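Local structure of ABC transporter substrate binding protein (Ribose) (Agrobacterium vitis S4, 4WT7) at residues 42-47 against 193-198; 91-96 against 284-289; 139-144 against 269-274. The protein probably serves as the sugar-recognising component of a bacterial ABC transporter, and holds the sugar alcohol D-allitol in the cleft between its two lobes. All blocks are in the same frame, centred on the assembly; numbering follows the deposited sequence.

Contact 1: 42-47 against 193-198; sequences TDHFFD and DVIPNT. With X9X (D-allitol), chain C.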
loop_
_atom_site.group_PDB
_atom_site.type_symbol
_atom_site.label_atom_id
_atom_site.label_comp_id
_atom_site.label_asym_id
_atom_site.label_seq_id
_atom_site.Cartn_x
_atom_site.Cartn_y
_atom_site.Cartn_z
ATOM N N THR A 42 10.960 5.198 -0.210
ATOM C CA THR A 42 10.721 5.164 -1.642
ATOM C C THR A 42 11.261 3.872 -2.284
ATOM O O THR A 42 11.654 3.907 -3.438
ATOM C CB THR A 42 11.501 6.282 -2.354
ATOM O OG1 THR A 42 12.877 6.226 -1.928
ATOM C CG2 THR A 42 10.917 7.629 -2.040
ATOM N N ASP A 43 11.313 2.768 -1.540
ATOM C CA ASP A 43 12.119 1.628 -1.960
ATOM C C ASP A 43 11.377 0.657 -2.871
ATOM O O ASP A 43 11.921 -0.392 -3.220
ATOM C CB ASP A 43 12.622 0.857 -0.734
ATOM C CG ASP A 43 11.623 -0.172 -0.260
ATOM O OD1 ASP A 43 10.444 0.192 -0.115
ATOM O OD2 ASP A 43 12.008 -1.367 -0.078
ATOM N N HIS A 44 10.133 0.965 -3.225
ATOM C CA HIS A 44 9.439 0.197 -4.256
ATOM C C HIS A 44 8.363 1.016 -4.934
ATOM O O HIS A 44 8.143 2.168 -4.585
ATOM C CB HIS A 44 8.817 -1.063 -3.669
ATOM C CG HIS A 44 7.760 -0.798 -2.650
ATOM N ND1 HIS A 44 8.060 -0.500 -1.335
ATOM C CD2 HIS A 44 6.410 -0.820 -2.722
ATOM C CE1 HIS A 44 6.938 -0.329 -0.655
ATOM N NE2 HIS A 44 5.924 -0.531 -1.474
ATOM N N PHE A 45 7.670 0.378 -5.867
ATOM C CA PHE A 45 6.848 1.059 -6.875
ATOM C C PHE A 45 5.839 2.034 -6.303
ATOM O O PHE A 45 5.825 3.204 -6.679
ATOM C CB PHE A 45 6.111 0.015 -7.709
ATOM C CG PHE A 45 5.126 0.585 -8.661
ATOM C CD1 PHE A 45 5.550 1.208 -9.835
ATOM C CD2 PHE A 45 3.770 0.479 -8.409
ATOM C CE1 PHE A 45 4.610 1.711 -10.736
ATOM C CE2 PHE A 45 2.838 0.976 -9.300
ATOM C CZ PHE A 45 3.253 1.602 -10.455
ATOM N N PHE A 46 4.992 1.566 -5.401
ATOM C CA PHE A 46 3.909 2.403 -4.922
ATOM C C PHE A 46 4.486 3.676 -4.278
ATOM O O PHE A 46 4.071 4.819 -4.600
ATOM C CB PHE A 46 3.039 1.635 -3.936
ATOM C CG PHE A 46 1.903 2.436 -3.387
ATOM C CD1 PHE A 46 2.087 3.255 -2.293
ATOM C CD2 PHE A 46 0.650 2.361 -3.960
ATOM C CE1 PHE A 46 1.045 3.988 -1.782
ATOM C CE2 PHE A 46 -0.405 3.096 -3.456
ATOM C CZ PHE A 46 -0.206 3.917 -2.369
ATOM N N ASP A 47 5.465 3.488 -3.400
ATOM C CA ASP A 47 5.970 4.584 -2.600
ATOM C C ASP A 47 6.698 5.622 -3.437
ATOM O O ASP A 47 6.495 6.813 -3.253
ATOM C CB ASP A 47 6.916 4.072 -1.509
ATOM C CG ASP A 47 6.272 3.074 -0.583
ATOM O OD1 ASP A 47 5.117 2.638 -0.809
ATOM O OD2 ASP A 47 6.950 2.704 0.398
ATOM N N ASP A 193 6.116 -10.010 6.691
ATOM C CA ASP A 193 6.878 -9.489 5.574
ATOM C C ASP A 193 7.681 -8.337 6.084
ATOM O O ASP A 193 7.375 -7.778 7.159
ATOM C CB ASP A 193 6.004 -9.049 4.351
ATOM C CG ASP A 193 4.638 -8.464 4.742
ATOM O OD1 ASP A 193 4.045 -8.912 5.747
ATOM O OD2 ASP A 193 4.131 -7.569 4.006
ATOM N N VAL A 194 8.716 -7.977 5.336
ATOM C CA VAL A 194 9.601 -6.899 5.783
ATOM C C VAL A 194 9.907 -5.886 4.701
ATOM O O VAL A 194 9.742 -6.148 3.515
ATOM C CB VAL A 194 10.971 -7.448 6.261
ATOM C CG1 VAL A 194 10.848 -8.105 7.628
ATOM C CG2 VAL A 194 11.548 -8.399 5.222
ATOM N N ILE A 195 10.397 -4.732 5.133
ATOM C CA ILE A 195 11.016 -3.765 4.227
ATOM C C ILE A 195 12.226 -3.211 4.950
ATOM O O ILE A 195 12.143 -2.918 6.117
ATOM C CB ILE A 195 10.087 -2.577 3.935
ATOM C CG1 ILE A 195 8.881 -3.031 3.124
ATOM C CG2 ILE A 195 10.807 -1.474 3.150
ATOM C CD1 ILE A 195 7.800 -1.995 3.129
ATOM N N PRO A 196 13.362 -3.087 4.258
ATOM C CA PRO A 196 13.592 -3.490 2.859
ATOM C C PRO A 196 13.985 -4.981 2.740
ATOM O O PRO A 196 13.626 -5.738 3.634
ATOM C CB PRO A 196 14.699 -2.536 2.409
ATOM C CG PRO A 196 15.503 -2.287 3.675
ATOM C CD PRO A 196 14.509 -2.366 4.836
ATOM N N ASN A 197 14.641 -5.404 1.651
ATOM C CA ASN A 197 14.946 -6.828 1.445
ATOM C C ASN A 197 13.667 -7.642 1.300
ATOM O O ASN A 197 13.628 -8.844 1.599
ATOM C CB ASN A 197 15.758 -7.421 2.616
ATOM C CG ASN A 197 16.328 -8.819 2.283
ATOM O OD1 ASN A 197 16.788 -9.051 1.168
ATOM N ND2 ASN A 197 16.254 -9.749 3.234
ATOM N N THR A 198 12.601 -6.986 0.863
ATOM C CA THR A 198 11.291 -7.607 0.915
ATOM C C THR A 198 11.244 -8.921 0.095
ATOM O O THR A 198 10.790 -9.969 0.601
ATOM C CB THR A 198 10.263 -6.661 0.376
ATOM O OG1 THR A 198 10.307 -5.428 1.123
ATOM C CG2 THR A 198 8.862 -7.280 0.440
HETATM O OAA X9X C . 3.208 -0.235 4.014
HETATM C CAG X9X C . 3.574 -1.106 3.005
HETATM C CAI X9X C . 2.847 -1.033 1.702
HETATM O OAC X9X C . 1.533 -1.527 1.802
HETATM C CAK X9X C . 2.944 0.339 1.101
HETATM O OAE X9X C . 4.287 0.636 1.075
HETATM C CAL X9X C . 2.474 0.356 -0.355
HETATM O OAF X9X C . 3.170 -0.566 -1.121
HETATM C CAJ X9X C . 0.982 0.256 -0.597
HETATM O OAD X9X C . 0.490 -1.039 -0.559
HETATM C CAH X9X C . 0.116 1.166 0.250
HETATM O OAB X9X C . -1.095 1.575 -0.346
HETATM O O HOH W 1 10.105 -3.312 -0.819
#
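D43 and I195 face each other across the mouth of the sugar cleft, one from the loop before helix 45-60, the other from that before helix 198-212. From CB of D43 the side chain heads toward the second loop, and chi1 of 86° sets CG between the backbone N and the carbonyl carbon, bringing the carboxylate beside the CG2 methyl of I195. D43 OD1 turns back to its neighbour and accepts the N-H of H44 ND1 at 2.8 Å, the donor standing above the carboxylate plane while OD1 stays in the imidazole plane. D43 OD2 lies 3.4 Å from I195 CG2 and 3.8 Å from P196 CB, whose residue follows a cis peptide bond. A water bridges the rest of the gap, donating to D43 OD2 at 2.8 Å and to T198 OG1 at 2.9 Å. Next along the chain, the H44 ring has CE1 4.2 Å from I195 CD1, met obliquely. H44 NE2, the far nitrogen, donates to OAF of D-allitol at 2.8 Å and 167°, while D47 OD1 accepts the ligand's OAE and OD2 of the same aspartate pairs with R72. Histidine suits its place because its two nitrogens point different ways, to a carboxylate and a hydroxyl. With both nitrogens modelled as donors, the ring may carry a positive charge, which the D43 carboxylate would favour. The gap is crossed by van der Waals touches of a carboxylate oxygen and an imidazole on aliphatic carbons, plus one bridging water, with no direct polar bond, as might suit lobes that must part to release a sugar.

Contact 2: 91-96 against 284-289; sequences AIVQLL and QNVALL. With X9X (D-allitol), chain C.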
loop_
_atom_site.group_PDB
_atom_site.type_symbol
_atom_site.label_atom_id
_atom_site.label_comp_id
_atom_site.label_asym_id
_atom_site.label_seq_id
_atom_site.Cartn_x
_atom_site.Cartn_y
_atom_site.Cartn_z
ATOM N N ALA A 91 1.857 23.615 4.594
ATOM C CA ALA A 91 1.199 22.352 4.883
ATOM C C ALA A 91 2.266 21.241 4.928
ATOM O O ALA A 91 3.399 21.425 4.435
ATOM C CB ALA A 91 0.127 22.048 3.829
ATOM N N ILE A 92 1.931 20.116 5.559
ATOM C CA ILE A 92 2.769 18.930 5.477
ATOM C C ILE A 92 1.934 17.758 4.960
ATOM O O ILE A 92 0.793 17.575 5.401
ATOM C CB ILE A 92 3.330 18.582 6.860
ATOM C CG1 ILE A 92 4.296 19.671 7.312
ATOM C CG2 ILE A 92 3.998 17.223 6.854
ATOM C CD1 ILE A 92 4.782 19.535 8.761
ATOM N N VAL A 93 2.475 16.967 4.027
ATOM C CA VAL A 93 1.775 15.758 3.584
ATOM C C VAL A 93 2.633 14.569 3.959
ATOM O O VAL A 93 3.819 14.512 3.611
ATOM C CB VAL A 93 1.519 15.680 2.027
ATOM C CG1 VAL A 93 0.512 14.575 1.726
ATOM C CG2 VAL A 93 1.019 16.980 1.484
ATOM N N GLN A 94 2.043 13.622 4.665
ATOM C CA GLN A 94 2.769 12.433 5.098
ATOM C C GLN A 94 2.287 11.213 4.352
ATOM O O GLN A 94 1.096 10.894 4.330
ATOM C CB GLN A 94 2.619 12.227 6.612
ATOM C CG GLN A 94 3.146 10.900 7.125
ATOM C CD GLN A 94 4.624 10.761 6.865
ATOM O OE1 GLN A 94 5.379 11.743 6.952
ATOM N NE2 GLN A 94 5.059 9.550 6.561
ATOM N N LEU A 95 3.237 10.526 3.752
ATOM C CA LEU A 95 2.954 9.350 2.944
ATOM C C LEU A 95 3.392 8.066 3.681
ATOM O O LEU A 95 4.582 7.831 3.907
ATOM C CB LEU A 95 3.666 9.465 1.582
ATOM C CG LEU A 95 3.718 8.209 0.714
ATOM C CD1 LEU A 95 2.327 7.770 0.308
ATOM C CD2 LEU A 95 4.570 8.452 -0.509
ATOM N N LEU A 96 2.408 7.238 4.014
ATOM C CA LEU A 96 2.635 5.941 4.630
ATOM C C LEU A 96 3.308 6.083 5.986
ATOM O O LEU A 96 3.425 7.187 6.553
ATOM C CB LEU A 96 3.401 5.001 3.668
ATOM C CG LEU A 96 2.512 4.472 2.531
ATOM C CD1 LEU A 96 3.281 3.835 1.330
ATOM C CD2 LEU A 96 1.496 3.512 3.104
ATOM N N GLN A 284 -3.411 18.401 -4.925
ATOM C CA GLN A 284 -4.618 19.095 -5.337
ATOM C C GLN A 284 -5.381 19.495 -4.076
ATOM O O GLN A 284 -5.839 20.633 -3.960
ATOM C CB GLN A 284 -5.514 18.228 -6.247
ATOM C CG GLN A 284 -5.056 18.141 -7.729
ATOM C CD GLN A 284 -5.325 19.433 -8.534
ATOM O OE1 GLN A 284 -6.474 19.870 -8.674
ATOM N NE2 GLN A 284 -4.262 20.037 -9.065
ATOM N N ASN A 285 -5.506 18.555 -3.127
ATOM C CA ASN A 285 -6.296 18.821 -1.938
ATOM C C ASN A 285 -5.621 19.838 -1.012
ATOM O O ASN A 285 -6.299 20.616 -0.339
ATOM C CB ASN A 285 -6.689 17.520 -1.215
ATOM C CG ASN A 285 -7.801 16.781 -1.937
ATOM O OD1 ASN A 285 -8.336 17.269 -2.935
ATOM N ND2 ASN A 285 -8.149 15.602 -1.455
ATOM N N VAL A 286 -4.291 19.859 -0.992
ATOM C CA VAL A 286 -3.603 20.907 -0.262
ATOM C C VAL A 286 -3.947 22.306 -0.822
ATOM O O VAL A 286 -4.278 23.228 -0.062
ATOM C CB VAL A 286 -2.097 20.727 -0.277
ATOM C CG1 VAL A 286 -1.425 21.989 0.253
ATOM C CG2 VAL A 286 -1.690 19.482 0.530
ATOM N N ALA A 287 -3.839 22.469 -2.134
ATOM C CA ALA A 287 -4.206 23.726 -2.778
ATOM C C ALA A 287 -5.654 24.111 -2.453
ATOM O O ALA A 287 -5.906 25.200 -1.949
ATOM C CB ALA A 287 -4.011 23.618 -4.282
ATOM N N LEU A 288 -6.598 23.212 -2.709
ATOM C CA LEU A 288 -7.986 23.443 -2.284
ATOM C C LEU A 288 -8.099 23.905 -0.812
ATOM O O LEU A 288 -8.787 24.887 -0.513
ATOM C CB LEU A 288 -8.834 22.185 -2.469
ATOM C CG LEU A 288 -9.173 21.773 -3.898
ATOM C CD1 LEU A 288 -9.819 20.373 -3.898
ATOM C CD2 LEU A 288 -10.112 22.826 -4.508
ATOM N N LEU A 289 -7.449 23.203 0.107
ATOM C CA LEU A 289 -7.472 23.637 1.505
ATOM C C LEU A 289 -6.946 25.063 1.685
ATOM O O LEU A 289 -7.583 25.893 2.335
ATOM C CB LEU A 289 -6.686 22.694 2.394
ATOM C CG LEU A 289 -6.643 23.173 3.847
ATOM C CD1 LEU A 289 -7.984 22.974 4.507
ATOM C CD2 LEU A 289 -5.584 22.469 4.617
HETATM O OAA X9X C . 3.208 -0.235 4.014
HETATM C CAG X9X C . 3.574 -1.106 3.005
HETATM C CAI X9X C . 2.847 -1.033 1.702
HETATM O OAC X9X C . 1.533 -1.527 1.802
HETATM C CAK X9X C . 2.944 0.339 1.101
HETATM O OAE X9X C . 4.287 0.636 1.075
HETATM C CAL X9X C . 2.474 0.356 -0.355
HETATM O OAF X9X C . 3.170 -0.566 -1.121
HETATM C CAJ X9X C . 0.982 0.256 -0.597
HETATM O OAD X9X C . 0.490 -1.039 -0.559
HETATM C CAH X9X C . 0.116 1.166 0.250
HETATM O OAB X9X C . -1.095 1.575 -0.346
#
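Helix-on-sheet packing in the first α/β lobe of this periplasmic binding protein brings V286 of helix 275-290 onto A91 and V93 of strand 91-95. The strand belongs to a parallel sheet, between strands 34-39 and 116-119, and presents A91 and V93 to the helix. V286 forks over it, each branch having its own target. V286 CG1, set anti to the backbone N by a chi1 of 169°, comes to 3.9 Å from A91 CB, while V286 CG2, on the other side of the fork, reaches V93 CG2 at 3.8 Å, the two valines lying obliquely against each other. Beta-branched V93 suits a strand, and V286 gives the helix two short methyl branches, one for each strand residue. The single methyl of A91 lets the helix settle close, with the CA atoms of A91 and V286 7.2 Å apart. L117 of the next strand touches V286 too, while I92, turned away, meets L84 of helix 74-87 on the other face. At the strand's far end L96 enters the sugar pocket, its CD1 3.4 Å from OAE and 3.5 Å from CAK of D-allitol. The chain leaving the strand is braced by Q94, whose NE2 donates to L96 O at 2.9 Å and 170°; the donor sits above the carbonyl plane, and S38 OG bonds to OE1 of the same amide. Glutamine works here because its amide can serve two partners within a buried layer. The contact itself is wholly apolar and buried, so its stability should come from close fit and exclusion of water rather than from directed bonds.

Contact 3: 139-144 against 269-274; sequences KDLALQ and ADVAQQ. With X9X (D-allitol), chain C.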
loop_
_atom_site.group_PDB
_atom_site.type_symbol
_atom_site.label_atom_id
_atom_site.label_comp_id
_atom_site.label_asym_id
_atom_site.label_seq_id
_atom_site.Cartn_x
_atom_site.Cartn_y
_atom_site.Cartn_z
ATOM N N LYS A 139 -11.866 -6.722 0.410
ATOM C CA LYS A 139 -12.964 -7.668 0.191
ATOM C C LYS A 139 -12.900 -8.326 -1.215
ATOM O O LYS A 139 -13.138 -9.536 -1.395
ATOM C CB LYS A 139 -14.305 -6.932 0.387
ATOM C CG LYS A 139 -15.417 -7.459 -0.511
ATOM C CD LYS A 139 -16.485 -6.435 -0.752
ATOM C CE LYS A 139 -16.218 -5.598 -1.967
ATOM N NZ LYS A 139 -17.233 -5.894 -3.008
ATOM N N ASP A 140 -12.620 -7.515 -2.222
ATOM C CA ASP A 140 -12.534 -8.020 -3.558
ATOM C C ASP A 140 -11.406 -9.042 -3.679
ATOM O O ASP A 140 -11.574 -10.066 -4.325
ATOM C CB ASP A 140 -12.308 -6.878 -4.561
ATOM C CG ASP A 140 -13.555 -6.017 -4.783
ATOM O OD1 ASP A 140 -14.701 -6.468 -4.535
ATOM O OD2 ASP A 140 -13.365 -4.867 -5.209
ATOM N N LEU A 141 -10.243 -8.740 -3.110
ATOM C CA LEU A 141 -9.127 -9.670 -3.173
ATOM C C LEU A 141 -9.518 -10.984 -2.455
ATOM O O LEU A 141 -9.379 -12.092 -3.000
ATOM C CB LEU A 141 -7.864 -9.036 -2.566
ATOM C CG LEU A 141 -6.573 -9.838 -2.624
ATOM C CD1 LEU A 141 -6.271 -10.090 -4.078
ATOM C CD2 LEU A 141 -5.408 -9.092 -1.967
ATOM N N ALA A 142 -10.110 -10.858 -1.279
ATOM C CA ALA A 142 -10.442 -12.026 -0.492
ATOM C C ALA A 142 -11.468 -12.903 -1.218
ATOM O O ALA A 142 -11.359 -14.122 -1.231
ATOM C CB ALA A 142 -10.939 -11.621 0.905
ATOM N N LEU A 143 -12.474 -12.281 -1.827
ATOM C CA LEU A 143 -13.503 -13.046 -2.520
ATOM C C LEU A 143 -12.894 -13.770 -3.724
ATOM O O LEU A 143 -13.264 -14.901 -4.042
ATOM C CB LEU A 143 -14.678 -12.149 -2.931
ATOM C CG LEU A 143 -15.547 -11.701 -1.748
ATOM C CD1 LEU A 143 -16.486 -10.549 -2.142
ATOM C CD2 LEU A 143 -16.354 -12.870 -1.242
ATOM N N GLN A 144 -11.958 -13.106 -4.388
ATOM C CA GLN A 144 -11.268 -13.721 -5.507
ATOM C C GLN A 144 -10.508 -14.943 -5.000
ATOM O O GLN A 144 -10.563 -16.019 -5.593
ATOM C CB GLN A 144 -10.313 -12.733 -6.166
ATOM C CG GLN A 144 -9.519 -13.355 -7.330
ATOM C CD GLN A 144 -10.252 -13.213 -8.633
ATOM O OE1 GLN A 144 -10.558 -12.102 -9.047
ATOM N NE2 GLN A 144 -10.556 -14.327 -9.283
ATOM N N ALA A 269 -3.889 -12.924 -8.627
ATOM C CA ALA A 269 -4.614 -11.659 -8.558
ATOM C C ALA A 269 -3.785 -10.590 -7.834
ATOM O O ALA A 269 -3.046 -10.882 -6.888
ATOM C CB ALA A 269 -5.933 -11.833 -7.881
ATOM N N ASP A 270 -3.899 -9.346 -8.316
ATOM C CA ASP A 270 -3.168 -8.211 -7.730
ATOM C C ASP A 270 -4.083 -7.042 -7.946
ATOM O O ASP A 270 -4.432 -6.736 -9.093
ATOM C CB ASP A 270 -1.861 -7.987 -8.481
ATOM C CG ASP A 270 -0.996 -6.900 -7.888
ATOM O OD1 ASP A 270 -1.430 -6.197 -6.923
ATOM O OD2 ASP A 270 0.157 -6.760 -8.387
ATOM N N VAL A 271 -4.551 -6.429 -6.877
ATOM C CA VAL A 271 -5.398 -5.239 -7.042
ATOM C C VAL A 271 -4.521 -4.010 -7.315
ATOM O O VAL A 271 -3.762 -3.537 -6.455
ATOM C CB VAL A 271 -6.312 -4.991 -5.816
ATOM C CG1 VAL A 271 -7.210 -3.791 -6.090
ATOM C CG2 VAL A 271 -7.169 -6.251 -5.495
ATOM N N ALA A 272 -4.633 -3.484 -8.521
ATOM C CA ALA A 272 -3.810 -2.354 -8.896
ATOM C C ALA A 272 -4.335 -1.096 -8.225
ATOM O O ALA A 272 -5.559 -0.825 -8.215
ATOM C CB ALA A 272 -3.776 -2.184 -10.377
ATOM N N GLN A 273 -3.392 -0.356 -7.674
ATOM C CA GLN A 273 -3.627 0.997 -7.201
ATOM C C GLN A 273 -3.075 2.009 -8.171
ATOM O O GLN A 273 -2.436 1.649 -9.177
ATOM C CB GLN A 273 -2.929 1.183 -5.867
ATOM C CG GLN A 273 -3.510 0.338 -4.784
ATOM C CD GLN A 273 -3.152 0.862 -3.382
ATOM O OE1 GLN A 273 -3.831 1.731 -2.851
ATOM N NE2 GLN A 273 -2.067 0.356 -2.816
ATOM N N GLN A 274 -3.304 3.282 -7.847
ATOM C CA GLN A 274 -2.904 4.413 -8.686
ATOM C C GLN A 274 -2.110 5.417 -7.837
ATOM O O GLN A 274 -2.625 6.480 -7.454
ATOM C CB GLN A 274 -4.137 5.071 -9.268
ATOM C CG GLN A 274 -5.001 4.115 -10.069
ATOM C CD GLN A 274 -6.046 4.839 -10.940
ATOM O OE1 GLN A 274 -5.706 5.393 -11.993
ATOM N NE2 GLN A 274 -7.322 4.793 -10.530
HETATM O OAA X9X C . 3.208 -0.235 4.014
HETATM C CAG X9X C . 3.574 -1.106 3.005
HETATM C CAI X9X C . 2.847 -1.033 1.702
HETATM O OAC X9X C . 1.533 -1.527 1.802
HETATM C CAK X9X C . 2.944 0.339 1.101
HETATM O OAE X9X C . 4.287 0.636 1.075
HETATM C CAL X9X C . 2.474 0.356 -0.355
HETATM O OAF X9X C . 3.170 -0.566 -1.121
HETATM C CAJ X9X C . 0.982 0.256 -0.597
HETATM O OAD X9X C . 0.490 -1.039 -0.559
HETATM C CAH X9X C . 0.116 1.166 0.250
HETATM O OAB X9X C . -1.095 1.575 -0.346
#
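L141 meets V271 and A269 because its CG is anti to the backbone N, with chi1 at -176°. Its CB bond runs across the strand rather than straight at it, and the torsions from there bring the leucine branch onto the strand. L141 CB lies 4.1 Å from V271 CG2, and L141 CD1 comes to 4.2 Å from both that methyl and A269 CB, so the leucine straddles two residues on the same face of strand 267-272. V271 meets it with CG2. One turn along the helix Q144 adds a second cover to A269: chi1 near 180° lays Q144 CG 3.9 Å from A269 CB, and the bend at chi2 then carries the amide off. The aliphatic part of the glutamine thus does the packing, while the amide reaches past it, NE2 bonding to D148 OD1 and OE1 accepting from N307. Alanine at 269 is small enough to receive both neighbours, and leucine is long enough to span from helix to strand. D270, pointing away, uses OD1 to accept the backbone N of G252. Beyond the strand Q273 carries the segment to the sugar, sending NE2 to OAB of D-allitol at 2.9 Å and a nearly straight 170°. S132 OG and D251 OD1 each bond to this amide as well, which should fix its rotation. The short axes of helix 139-144 and strand 269-272 are 9.1 Å apart at closest approach and run almost antiparallel, at 166°. Helix 134-148 lies over the second lobe's mixed sheet beside helix 165-178, where V177 touches A142 and L143, and strand 304-307 flanks 267-272, offering L305 to D140, Q144 and V271.

Contact 2 lies in the lobe built on the parallel sheet, contact 3 in the lobe built on the mixed sheet, their centres 27 Å apart on opposite sides of the chain's centre. Contact 1 spans the cleft, about 23 Å from contact 2 and 19 Å from contact 3, centre to centre. Along the chain the first segments of contacts 1, 2 and 3 come in that order; then follow 193-198, 269-274 and 284-289. Strand 267-272 leads directly into helix 275-290, carrying the chain back between lobes. All three contacts reach D-allitol, and F46 touches L96 and Q273, so the packing of both lobes converges on one ligand, consistent with a closed, sugar-bound form.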